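Local atomic coordinates of transcriptional regulator fur family (Xanthomonas campestris pv. campestris, PDB entry 7DH8), a protein that binds zinc and, in its zinc-loaded form, probably acts as a DNA-binding repressor that controls zinc uptake genes. Residues P80-V83 with Y84-L87. Sequence-based numbering, arbitrary orientation.
Sequences PPTV and YRAL
The backbone N-H of Y84 bonds to P80 O, 3.0 Å from Y84 N, an i to i+4 bond in the opening turn of helix 80-92. Its ring turns back along this turn, CG lying anti to the carbonyl carbon (chi1 -74°), which brings Y84 CE2 to 4.0 Å from P80 CB. Over one ring face, toward the rim, V83 CG2 makes a CH-pi contact 4.3 Å from the centroid of the Y84 ring; L66 of helix 62-69 touches P80, V83 and Y84 alike. R85 N bonds to P81 O from above the carbonyl plane and weakly to T82 O, the acceptor of A86 N. The arginine side chain bends at chi3 (-59°), folding its guanidinium back so that P81 O lies over the centre of one face, 3.4 Å from R85 CZ. Next, A86 N reaches T82 O at 3.0 Å, while its methyl and T82 pack on I45 of helix 44-56. L87 N closes the series on V83 O with a nearly straight bond (169°), and its side chain meets I53. In this Fur-family helix-turn-helix region, helix 80-92 is probably the DNA-recognition helix. Two prolines, lacking N-H groups, suit its start; the positive guanidinium over P81 O probably adds a favourable electrostatic contact.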
loop_
_atom_site.group_PDB
_atom_site.type_symbol
_atom_site.label_atom_id
_atom_site.label_comp_id
_atom_site.label_asym_id
_atom_site.label_seq_id
_atom_site.Cartn_x
_atom_site.Cartn_y
_atom_site.Cartn_z
ATOM N N PRO A 80 -21.833 0.035 -15.751
ATOM C CA PRO A 80 -20.574 -0.002 -15.006
ATOM C C PRO A 80 -20.752 -0.458 -13.561
ATOM O O PRO A 80 -19.948 -1.266 -13.079
ATOM C CB PRO A 80 -20.075 1.446 -15.096
ATOM C CG PRO A 80 -20.596 1.908 -16.380
ATOM C CD PRO A 80 -21.995 1.317 -16.462
ATOM N N PRO A 81 -21.766 0.007 -12.821
ATOM C CA PRO A 81 -21.853 -0.445 -11.416
ATOM C C PRO A 81 -22.061 -1.946 -11.281
ATOM O O PRO A 81 -21.814 -2.498 -10.199
ATOM C CB PRO A 81 -23.039 0.363 -10.860
ATOM C CG PRO A 81 -23.836 0.674 -12.025
ATOM C CD PRO A 81 -22.905 0.895 -13.150
ATOM N N THR A 82 -22.497 -2.620 -12.351
ATOM C CA THR A 82 -22.600 -4.076 -12.335
ATOM C C THR A 82 -21.218 -4.711 -12.319
ATOM O O THR A 82 -20.934 -5.575 -11.480
ATOM C CB THR A 82 -23.404 -4.564 -13.542
ATOM O OG1 THR A 82 -24.781 -4.263 -13.329
ATOM C CG2 THR A 82 -23.257 -6.044 -13.721
ATOM N N VAL A 83 -20.326 -4.263 -13.213
ATOM C CA VAL A 83 -18.944 -4.755 -13.175
ATOM C C VAL A 83 -18.260 -4.357 -11.867
ATOM O O VAL A 83 -17.446 -5.108 -11.330
ATOM C CB VAL A 83 -18.147 -4.272 -14.414
ATOM C CG1 VAL A 83 -18.959 -4.449 -15.704
ATOM C CG2 VAL A 83 -17.779 -2.845 -14.268
ATOM N N TYR A 84 -18.587 -3.194 -11.308
ATOM C CA TYR A 84 -17.866 -2.819 -10.091
ATOM C C TYR A 84 -18.292 -3.672 -8.894
ATOM O O TYR A 84 -17.482 -3.935 -7.995
ATOM C CB TYR A 84 -18.045 -1.331 -9.815
ATOM C CG TYR A 84 -17.229 -0.481 -10.781
ATOM C CD1 TYR A 84 -15.846 -0.634 -10.868
ATOM C CD2 TYR A 84 -17.836 0.450 -11.613
ATOM C CE1 TYR A 84 -15.091 0.127 -11.747
ATOM C CE2 TYR A 84 -17.088 1.219 -12.498
ATOM C CZ TYR A 84 -15.717 1.058 -12.560
ATOM O OH TYR A 84 -14.961 1.810 -13.441
ATOM N N ARG A 85 -19.539 -4.133 -8.874
ATOM C CA ARG A 85 -19.949 -5.035 -7.809
ATOM C C ARG A 85 -19.427 -6.448 -8.032
ATOM O O ARG A 85 -19.124 -7.155 -7.055
ATOM C CB ARG A 85 -21.463 -5.024 -7.668
ATOM C CG ARG A 85 -21.909 -3.869 -6.775
ATOM C CD ARG A 85 -23.386 -3.945 -6.450
ATOM N NE ARG A 85 -24.198 -3.925 -7.659
ATOM C CZ ARG A 85 -24.612 -2.805 -8.252
ATOM N NH1 ARG A 85 -24.271 -1.624 -7.735
ATOM N NH2 ARG A 85 -25.364 -2.860 -9.351
ATOM N N ALA A 86 -19.271 -6.863 -9.290
ATOM C CA ALA A 86 -18.603 -8.134 -9.563
ATOM C C ALA A 86 -17.150 -8.098 -9.084
ATOM O O ALA A 86 -16.666 -9.046 -8.441
ATOM C CB ALA A 86 -18.696 -8.475 -11.060
ATOM N N LEU A 87 -16.446 -7.000 -9.355
ATOM C CA LEU A 87 -15.101 -6.829 -8.807
ATOM C C LEU A 87 -15.081 -6.886 -7.276
ATOM O O LEU A 87 -14.231 -7.570 -6.692
ATOM C CB LEU A 87 -14.501 -5.514 -9.303
ATOM C CG LEU A 87 -13.026 -5.234 -8.982
ATOM C CD1 LEU A 87 -12.087 -6.292 -9.548
ATOM C CD2 LEU A 87 -12.661 -3.904 -9.556
#